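Local coordinates for ribose-phosphate pyrophosphokinase (Thermus thermophilus, PDB 7PN0), which catalyses the transfer of pyrophosphate from ATP to ribose 5-phosphate, producing PRPP, the activated ribose used in nucleotide synthesis, at residues L47-Q56 with E68-A79; I150-V158 with E241-G249. All blocks are in the same frame, centred on the assembly; numbering follows the deposited sequence.

Overall arrangement
Both contacts pack a helix against a nearly antiparallel strand of a sheet, and they sit on opposite sides of the chain's centre, 35 Å apart centre to centre, with their nearest atoms about 10 Å from each other. Contact 1 closes within the N-terminal domain before contact 2 opens; contact 2 joins segments 83 residues apart, in the C-terminal phosphoribosyltransferase-like domain. Neither contains a residue of the ADP pocket. The side chain of Glu68 in contact 1 lies about 14 Å from a bound ADP, and that of Ala246 in contact 2 about 13 Å. Each contact also has a sulfate nearby: Arg48 binds one, and the side chain of Thr247 is about 4 Å from one.

Contact 1: L47-Q56 with E68-A79. With SO4 (sulfate ion), chain E.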
loop_
_atom_site.group_PDB
_atom_site.type_symbol
_atom_site.label_atom_id
_atom_site.label_comp_id
_atom_site.label_asym_id
_atom_site.label_seq_id
_atom_site.Cartn_x
_atom_site.Cartn_y
_atom_site.Cartn_z
ATOM N N LEU A 47 11.681 -23.231 7.238
ATOM C CA LEU A 47 12.312 -22.575 6.061
ATOM C C LEU A 47 12.720 -21.154 6.447
ATOM O O LEU A 47 12.870 -20.306 5.560
ATOM C CB LEU A 47 11.350 -22.673 4.875
ATOM C CG LEU A 47 9.915 -22.252 5.171
ATOM C CD1 LEU A 47 9.915 -20.849 5.723
ATOM C CD2 LEU A 47 9.017 -22.333 3.925
ATOM N N ARG A 48 12.859 -20.899 7.758
ATOM C CA ARG A 48 13.196 -19.577 8.328
ATOM C C ARG A 48 14.470 -19.028 7.681
ATOM O O ARG A 48 15.477 -19.762 7.618
ATOM C CB ARG A 48 13.369 -19.691 9.843
ATOM C CG ARG A 48 13.462 -18.346 10.542
ATOM C CD ARG A 48 13.478 -18.489 12.043
ATOM N NE ARG A 48 12.182 -18.934 12.559
ATOM C CZ ARG A 48 11.248 -18.136 13.028
ATOM N NH1 ARG A 48 11.414 -16.822 13.006
ATOM N NH2 ARG A 48 10.148 -18.661 13.522
ATOM N N GLU A 49 14.411 -17.782 7.197
ATOM C CA GLU A 49 15.505 -17.031 6.526
ATOM C C GLU A 49 15.968 -17.795 5.288
ATOM O O GLU A 49 17.083 -17.505 4.782
ATOM C CB GLU A 49 16.633 -16.627 7.477
ATOM C CG GLU A 49 16.133 -15.902 8.702
ATOM C CD GLU A 49 15.341 -14.618 8.449
ATOM O OE1 GLU A 49 14.231 -14.405 9.098
ATOM O OE2 GLU A 49 15.716 -13.919 7.489
ATOM N N GLY A 50 15.066 -18.606 4.727
ATOM C CA GLY A 50 15.337 -19.358 3.486
ATOM C C GLY A 50 15.079 -18.517 2.260
ATOM O O GLY A 50 14.290 -17.562 2.345
ATOM N N ASP A 51 15.769 -18.844 1.164
ATOM C CA ASP A 51 15.476 -18.348 -0.192
ATOM C C ASP A 51 14.604 -19.405 -0.834
ATOM O O ASP A 51 15.137 -20.499 -1.225
ATOM C CB ASP A 51 16.784 -18.050 -0.919
ATOM C CG ASP A 51 16.660 -17.163 -2.130
ATOM O OD1 ASP A 51 15.588 -16.581 -2.335
ATOM O OD2 ASP A 51 17.688 -17.033 -2.851
ATOM N N VAL A 52 13.300 -19.179 -0.759
ATOM C CA VAL A 52 12.340 -20.254 -1.035
ATOM C C VAL A 52 11.717 -20.043 -2.404
ATOM O O VAL A 52 11.343 -18.914 -2.782
ATOM C CB VAL A 52 11.340 -20.546 0.104
ATOM C CG1 VAL A 52 11.657 -20.005 1.451
ATOM C CG2 VAL A 52 9.887 -20.699 -0.279
ATOM N N PHE A 53 11.660 -21.132 -3.148
ATOM C CA PHE A 53 11.181 -21.214 -4.539
ATOM C C PHE A 53 10.049 -22.235 -4.555
ATOM O O PHE A 53 10.209 -23.439 -4.165
ATOM C CB PHE A 53 12.324 -21.638 -5.475
ATOM C CG PHE A 53 13.404 -20.603 -5.596
ATOM C CD1 PHE A 53 14.371 -20.456 -4.620
ATOM C CD2 PHE A 53 13.372 -19.672 -6.629
ATOM C CE1 PHE A 53 15.322 -19.451 -4.692
ATOM C CE2 PHE A 53 14.337 -18.675 -6.707
ATOM C CZ PHE A 53 15.313 -18.578 -5.741
ATOM N N ILE A 54 8.895 -21.816 -5.028
ATOM C CA ILE A 54 7.711 -22.714 -4.962
ATOM C C ILE A 54 7.292 -22.933 -6.389
ATOM O O ILE A 54 6.979 -21.939 -7.053
ATOM C CB ILE A 54 6.580 -22.148 -4.111
ATOM C CG1 ILE A 54 6.996 -21.936 -2.667
ATOM C CG2 ILE A 54 5.304 -22.957 -4.234
ATOM C CD1 ILE A 54 6.227 -20.799 -2.054
ATOM N N VAL A 55 7.283 -24.187 -6.826
ATOM C CA VAL A 55 6.924 -24.545 -8.228
ATOM C C VAL A 55 5.423 -24.859 -8.346
ATOM O O VAL A 55 4.895 -25.813 -7.725
ATOM C CB VAL A 55 7.788 -25.720 -8.722
ATOM C CG1 VAL A 55 7.562 -26.032 -10.174
ATOM C CG2 VAL A 55 9.267 -25.458 -8.485
ATOM N N GLN A 56 4.759 -24.193 -9.272
ATOM C CA GLN A 56 3.338 -24.514 -9.603
ATOM C C GLN A 56 3.031 -24.046 -11.012
ATOM O O GLN A 56 3.262 -22.863 -11.301
ATOM C CB GLN A 56 2.389 -23.851 -8.611
ATOM C CG GLN A 56 0.958 -24.328 -8.782
ATOM C CD GLN A 56 0.698 -25.566 -7.964
ATOM O OE1 GLN A 56 1.331 -26.613 -8.142
ATOM N NE2 GLN A 56 -0.211 -25.440 -7.025
ATOM N N GLU A 68 -3.561 -23.116 -4.057
ATOM C CA GLU A 68 -2.432 -23.814 -3.389
ATOM C C GLU A 68 -1.186 -22.928 -3.455
ATOM O O GLU A 68 -0.456 -22.833 -2.436
ATOM C CB GLU A 68 -2.201 -25.204 -3.992
ATOM C CG GLU A 68 -1.069 -25.954 -3.300
ATOM C CD GLU A 68 -0.663 -27.261 -3.947
ATOM O OE1 GLU A 68 -0.880 -27.412 -5.159
ATOM O OE2 GLU A 68 -0.143 -28.121 -3.225
ATOM N N LEU A 69 -0.863 -22.365 -4.623
ATOM C CA LEU A 69 0.322 -21.486 -4.783
ATOM C C LEU A 69 0.177 -20.266 -3.858
ATOM O O LEU A 69 1.183 -19.948 -3.139
ATOM C CB LEU A 69 0.467 -21.042 -6.252
ATOM C CG LEU A 69 1.639 -20.100 -6.589
ATOM C CD1 LEU A 69 2.994 -20.648 -6.168
ATOM C CD2 LEU A 69 1.642 -19.785 -8.075
ATOM N N LEU A 70 -0.953 -19.552 -3.912
ATOM C CA LEU A 70 -1.191 -18.356 -3.048
ATOM C C LEU A 70 -0.975 -18.748 -1.574
ATOM O O LEU A 70 -0.254 -18.029 -0.827
ATOM C CB LEU A 70 -2.597 -17.845 -3.309
ATOM C CG LEU A 70 -2.835 -17.250 -4.691
ATOM C CD1 LEU A 70 -4.262 -16.782 -4.833
ATOM C CD2 LEU A 70 -1.874 -16.095 -4.944
ATOM N N MET A 71 -1.566 -19.872 -1.143
ATOM C CA MET A 71 -1.460 -20.344 0.264
ATOM C C MET A 71 -0.011 -20.771 0.607
ATOM O O MET A 71 0.455 -20.451 1.696
ATOM C CB MET A 71 -2.412 -21.519 0.473
ATOM C CG MET A 71 -3.801 -21.121 0.477
ATOM S SD MET A 71 -4.888 -22.544 0.635
ATOM C CE MET A 71 -4.548 -23.018 2.320
ATOM N N MET A 72 0.733 -21.403 -0.310
ATOM C CA MET A 72 2.150 -21.793 -0.031
ATOM C C MET A 72 3.043 -20.555 0.049
ATOM O O MET A 72 3.914 -20.502 0.904
ATOM C CB MET A 72 2.651 -22.763 -1.095
ATOM C CG MET A 72 2.032 -24.114 -0.953
ATOM S SD MET A 72 2.718 -25.308 -2.115
ATOM C CE MET A 72 4.318 -25.530 -1.371
ATOM N N VAL A 73 2.784 -19.538 -0.774
ATOM C CA VAL A 73 3.538 -18.262 -0.722
ATOM C C VAL A 73 3.232 -17.568 0.600
ATOM O O VAL A 73 4.210 -17.161 1.359
ATOM C CB VAL A 73 3.157 -17.392 -1.930
ATOM C CG1 VAL A 73 3.529 -15.952 -1.673
ATOM C CG2 VAL A 73 3.793 -17.938 -3.186
ATOM N N ASP A 74 1.948 -17.469 0.917
ATOM C CA ASP A 74 1.480 -16.880 2.201
ATOM C C ASP A 74 2.139 -17.553 3.427
ATOM O O ASP A 74 2.656 -16.856 4.342
ATOM C CB ASP A 74 -0.033 -16.903 2.272
ATOM C CG ASP A 74 -0.528 -16.300 3.559
ATOM O OD1 ASP A 74 -0.275 -15.063 3.793
ATOM O OD2 ASP A 74 -1.116 -17.064 4.317
ATOM N N ALA A 75 2.049 -18.875 3.473
ATOM C CA ALA A 75 2.528 -19.715 4.587
ATOM C C ALA A 75 4.050 -19.570 4.673
ATOM O O ALA A 75 4.573 -19.482 5.805
ATOM C CB ALA A 75 2.085 -21.133 4.355
ATOM N N ALA A 76 4.752 -19.477 3.534
ATOM C CA ALA A 76 6.225 -19.315 3.509
ATOM C C ALA A 76 6.577 -17.985 4.148
ATOM O O ALA A 76 7.524 -17.989 4.990
ATOM C CB ALA A 76 6.804 -19.413 2.119
ATOM N N LYS A 77 5.886 -16.893 3.796
ATOM C CA LYS A 77 6.184 -15.576 4.426
ATOM C C LYS A 77 5.851 -15.664 5.919
ATOM O O LYS A 77 6.650 -15.135 6.737
ATOM C CB LYS A 77 5.471 -14.440 3.677
ATOM C CG LYS A 77 6.176 -14.059 2.394
ATOM C CD LYS A 77 7.557 -13.516 2.706
ATOM C CE LYS A 77 8.190 -12.815 1.547
ATOM N NZ LYS A 77 7.450 -11.574 1.203
ATOM N N GLY A 78 4.735 -16.311 6.260
ATOM C CA GLY A 78 4.249 -16.463 7.648
ATOM C C GLY A 78 5.214 -17.297 8.498
ATOM O O GLY A 78 5.224 -17.143 9.750
ATOM N N ALA A 79 5.983 -18.184 7.848
ATOM C CA ALA A 79 6.984 -19.045 8.493
ATOM C C ALA A 79 8.359 -18.386 8.369
ATOM O O ALA A 79 9.334 -19.075 8.504
ATOM C CB ALA A 79 6.944 -20.421 7.853
HETATM S S SO4 E . 10.441 -22.344 12.666
HETATM O O1 SO4 E . 11.565 -21.804 12.038
HETATM O O2 SO4 E . 10.688 -23.718 13.033
HETATM O O3 SO4 E . 10.139 -21.621 13.866
HETATM O O4 SO4 E . 9.310 -22.322 11.759
HETATM O O HOH W 1 9.968 -21.737 9.072
#
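Gln56 and Glu68 meet at about a right angle at one end. Gln56 NE2 gives a hydrogen bond of 2.8 Å to Glu68 OE1, almost straight at 171°, in the amide plane but from above that of the carboxylate. The Gln56 chain bends at chi2 (88°), turning the amide to the glutamate; NE2 also bonds His65 O and OE1 bonds Ser10, while Gln9 N reaches Glu68 OE1 and Thr31 holds OE2. A leucine here, lacking the amide, would probably leave the Glu68 carboxylate freer to turn and His65 O and the Ser10 hydroxyl short of a partner.

Ile54 points at the helix and crosses Leu69 and Met72 obliquely: its CG2, anti to the backbone N, reaches Leu69 CD1 at 3.8 Å and Met72 CE at 4.0 Å, and CD1 touches Val73 CG2 at 3.9 Å. Val52 CG2 and Leu47 CD2 share the methyl of Ala76. This is the first strand-helix step of the beta-alpha-beta unit completed by strand 83-88.

Leu47 CD1 rests on Ala79 CB at 3.7 Å. A water accepts from Leu47 N and lies within reach of Ala79 O and a sulfate, probably from the crystallisation liquor. Arg48 grips it edge-on with NE to O1 and NH2 to O3, both 3.0 Å; NH2 also makes a salt bridge to Asp142 of the second subunit. Ser46 of the same chain, Ser302 and Ser304 of the second subunit and Arg103 of the third also bond the sulfate. Arginines and hydroxyls from three subunits round one anion suggest a pocket suited to phosphate, consistent with the regulatory site of hexameric PRPP synthetases.

Contact 2: I150-V158 with E241-G249; sequences IANYFATRV and EVYAAATHG
Helix 150-157 lies over strand 241-246 at an axis distance of 9.5 Å and runs nearly antiparallel to it (159°), with the CA atoms of Ile150 and Ala245 6.9 Å apart. The setting is the C-terminal phosphoribosyltransferase-like alpha/beta domain: the strand is inside a mixed sheet, helix 147-157 lies on the face toward which Tyr243 and Ala245 point, and helix 225-236 packs on Val242 and Ala244 behind.

Tyr243 is the main piece of the strand side, and Tyr153, Arg157 and Val158 close round it. Val158 sets CG1 over the centre of its ring, a CH-pi contact of 3.6 Å to the centroid, only 12° off the normal; this methyl stands anti to the carbonyl carbon. The OH of Tyr153 comes in at the ring edge, in plane, 3.8 Å from Tyr243 CD2, and is itself bonded to Glu266. Arg157 bends at chi2 and chi3 so that one face of its guanidinium, off centre, covers Tyr243 CE2, the two planes 63° apart. Its NH2 is 3.3 Å from Tyr243 OH, but the angle is too poor for a hydrogen bond; the charge is paired through NH1 with Glu266.

Phe154 bridges Tyr243 and Ala245. The CB of Tyr243 lies in plane at its ring edge, 3.7 Å from CE1, and CZ approaches Ala245 CB at 3.6 Å; Tyr153 CD2 stands over the centre of one Phe154 face. At the other end, Ile150 CG2 rests against the methyl of Ala245, and its CD1 stops 3.9 Å from Thr247 OG1, the hydroxyl that bonds Thr127.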
loop_
_atom_site.group_PDB
_atom_site.type_symbol
_atom_site.label_atom_id
_atom_site.label_comp_id
_atom_site.label_asym_id
_atom_site.label_seq_id
_atom_site.Cartn_x
_atom_site.Cartn_y
_atom_site.Cartn_z
ATOM N N ILE A 150 13.915 -25.487 -28.113
ATOM C CA ILE A 150 13.022 -25.860 -29.265
ATOM C C ILE A 150 13.870 -25.958 -30.539
ATOM O O ILE A 150 13.680 -26.930 -31.328
ATOM C CB ILE A 150 11.860 -24.859 -29.409
ATOM C CG1 ILE A 150 10.875 -25.019 -28.252
ATOM C CG2 ILE A 150 11.170 -24.965 -30.772
ATOM C CD1 ILE A 150 9.691 -24.104 -28.304
ATOM N N ALA A 151 14.761 -25.004 -30.761
ATOM C CA ALA A 151 15.665 -25.029 -31.936
ATOM C C ALA A 151 16.593 -26.276 -31.854
ATOM O O ALA A 151 16.774 -26.974 -32.871
ATOM C CB ALA A 151 16.412 -23.722 -32.013
ATOM N N ASN A 152 17.117 -26.613 -30.687
ATOM C CA ASN A 152 17.957 -27.829 -30.492
ATOM C C ASN A 152 17.172 -29.078 -30.909
ATOM O O ASN A 152 17.716 -29.953 -31.653
ATOM C CB ASN A 152 18.466 -27.948 -29.059
ATOM C CG ASN A 152 19.415 -29.125 -28.889
ATOM O OD1 ASN A 152 20.546 -29.049 -29.338
ATOM N ND2 ASN A 152 18.956 -30.197 -28.258
ATOM N N TYR A 153 15.925 -29.190 -30.451
ATOM C CA TYR A 153 15.037 -30.325 -30.765
ATOM C C TYR A 153 15.004 -30.491 -32.284
ATOM O O TYR A 153 15.319 -31.584 -32.804
ATOM C CB TYR A 153 13.615 -30.108 -30.252
ATOM C CG TYR A 153 12.598 -30.964 -30.961
ATOM C CD1 TYR A 153 12.564 -32.338 -30.761
ATOM C CD2 TYR A 153 11.696 -30.420 -31.852
ATOM C CE1 TYR A 153 11.633 -33.130 -31.405
ATOM C CE2 TYR A 153 10.785 -31.207 -32.535
ATOM C CZ TYR A 153 10.755 -32.576 -32.319
ATOM O OH TYR A 153 9.809 -33.335 -32.970
ATOM N N PHE A 154 14.618 -29.437 -33.001
ATOM C CA PHE A 154 14.463 -29.536 -34.471
ATOM C C PHE A 154 15.826 -29.890 -35.094
ATOM O O PHE A 154 15.853 -30.730 -36.014
ATOM C CB PHE A 154 13.909 -28.243 -35.080
ATOM C CG PHE A 154 12.434 -28.015 -34.908
ATOM C CD1 PHE A 154 11.490 -28.854 -35.483
ATOM C CD2 PHE A 154 11.979 -26.930 -34.161
ATOM C CE1 PHE A 154 10.132 -28.608 -35.336
ATOM C CE2 PHE A 154 10.621 -26.697 -34.009
ATOM C CZ PHE A 154 9.703 -27.524 -34.606
ATOM N N ALA A 155 16.907 -29.230 -34.701
ATOM C CA ALA A 155 18.265 -29.487 -35.233
ATOM C C ALA A 155 18.599 -30.981 -35.055
ATOM O O ALA A 155 19.315 -31.501 -35.919
ATOM C CB ALA A 155 19.328 -28.640 -34.580
ATOM N N THR A 156 18.086 -31.657 -34.011
ATOM C CA THR A 156 18.413 -33.089 -33.788
ATOM C C THR A 156 17.417 -34.034 -34.453
ATOM O O THR A 156 17.681 -35.247 -34.386
ATOM C CB THR A 156 18.540 -33.437 -32.311
ATOM O OG1 THR A 156 17.258 -33.362 -31.715
ATOM C CG2 THR A 156 19.549 -32.557 -31.626
ATOM N N ARG A 157 16.333 -33.548 -35.052
ATOM C CA ARG A 157 15.203 -34.412 -35.474
ATOM C C ARG A 157 14.940 -34.358 -36.974
ATOM O O ARG A 157 14.324 -35.328 -37.477
ATOM C CB ARG A 157 13.890 -34.034 -34.777
ATOM C CG ARG A 157 13.654 -34.821 -33.496
ATOM C CD ARG A 157 12.931 -36.172 -33.595
ATOM N NE ARG A 157 12.825 -36.718 -34.927
ATOM C CZ ARG A 157 12.031 -37.716 -35.284
ATOM N NH1 ARG A 157 11.237 -38.302 -34.407
ATOM N NH2 ARG A 157 12.035 -38.116 -36.539
ATOM N N VAL A 158 15.227 -33.244 -37.638
ATOM C CA VAL A 158 14.705 -33.004 -39.004
ATOM C C VAL A 158 15.879 -32.752 -39.945
ATOM O O VAL A 158 16.968 -32.352 -39.511
ATOM C CB VAL A 158 13.659 -31.868 -39.080
ATOM C CG1 VAL A 158 12.480 -32.075 -38.133
ATOM C CG2 VAL A 158 14.294 -30.506 -38.874
ATOM N N GLU A 241 5.889 -32.985 -45.215
ATOM C CA GLU A 241 5.620 -33.427 -43.836
ATOM C C GLU A 241 5.749 -32.215 -42.907
ATOM O O GLU A 241 6.384 -31.226 -43.325
ATOM C CB GLU A 241 6.647 -34.472 -43.402
ATOM C CG GLU A 241 8.075 -33.923 -43.385
ATOM C CD GLU A 241 9.113 -34.998 -43.182
ATOM O OE1 GLU A 241 8.677 -36.151 -43.016
ATOM O OE2 GLU A 241 10.331 -34.689 -43.190
ATOM N N VAL A 242 5.205 -32.341 -41.692
ATOM C CA VAL A 242 5.107 -31.223 -40.703
ATOM C C VAL A 242 5.548 -31.752 -39.335
ATOM O O VAL A 242 5.066 -32.796 -38.931
ATOM C CB VAL A 242 3.703 -30.590 -40.631
ATOM C CG1 VAL A 242 3.775 -29.300 -39.828
ATOM C CG2 VAL A 242 3.118 -30.292 -42.005
ATOM N N TYR A 243 6.498 -31.056 -38.709
ATOM C CA TYR A 243 6.917 -31.236 -37.300
ATOM C C TYR A 243 6.478 -29.998 -36.538
ATOM O O TYR A 243 6.661 -28.914 -37.085
ATOM C CB TYR A 243 8.430 -31.380 -37.178
ATOM C CG TYR A 243 8.920 -32.727 -37.636
ATOM C CD1 TYR A 243 9.042 -33.032 -38.988
ATOM C CD2 TYR A 243 9.268 -33.698 -36.711
ATOM C CE1 TYR A 243 9.467 -34.293 -39.401
ATOM C CE2 TYR A 243 9.744 -34.937 -37.112
ATOM C CZ TYR A 243 9.828 -35.237 -38.459
ATOM O OH TYR A 243 10.274 -36.472 -38.818
ATOM N N ALA A 244 5.884 -30.169 -35.367
ATOM C CA ALA A 244 5.347 -29.039 -34.574
ATOM C C ALA A 244 6.040 -29.043 -33.225
ATOM O O ALA A 244 6.327 -30.143 -32.711
ATOM C CB ALA A 244 3.885 -29.174 -34.393
ATOM N N ALA A 245 6.236 -27.861 -32.650
ATOM C CA ALA A 245 6.747 -27.742 -31.280
ATOM C C ALA A 245 6.079 -26.555 -30.603
ATOM O O ALA A 245 5.597 -25.638 -31.299
ATOM C CB ALA A 245 8.244 -27.635 -31.302
ATOM N N ALA A 246 6.045 -26.592 -29.286
ATOM C CA ALA A 246 5.533 -25.488 -28.454
ATOM C C ALA A 246 6.286 -25.528 -27.142
ATOM O O ALA A 246 6.854 -26.610 -26.815
ATOM C CB ALA A 246 4.039 -25.617 -28.230
ATOM N N THR A 247 6.226 -24.447 -26.375
ATOM C CA THR A 247 6.732 -24.495 -24.982
ATOM C C THR A 247 5.792 -25.332 -24.115
ATOM O O THR A 247 6.254 -26.321 -23.462
ATOM C CB THR A 247 6.968 -23.106 -24.391
ATOM O OG1 THR A 247 7.913 -22.412 -25.225
ATOM C CG2 THR A 247 7.471 -23.261 -22.985
ATOM N N HIS A 248 4.521 -24.953 -24.082
ATOM C CA HIS A 248 3.540 -25.480 -23.112
ATOM C C HIS A 248 2.652 -26.509 -23.805
ATOM O O HIS A 248 1.844 -26.124 -24.706
ATOM C CB HIS A 248 2.727 -24.334 -22.511
ATOM C CG HIS A 248 3.567 -23.203 -22.009
ATOM N ND1 HIS A 248 4.442 -23.356 -20.952
ATOM C CD2 HIS A 248 3.599 -21.895 -22.354
ATOM C CE1 HIS A 248 5.023 -22.199 -20.700
ATOM N NE2 HIS A 248 4.548 -21.282 -21.554
ATOM N N GLY A 249 2.809 -27.758 -23.390
ATOM C CA GLY A 249 2.029 -28.901 -23.874
ATOM C C GLY A 249 0.875 -29.095 -22.942
ATOM O O GLY A 249 0.965 -29.931 -22.011
#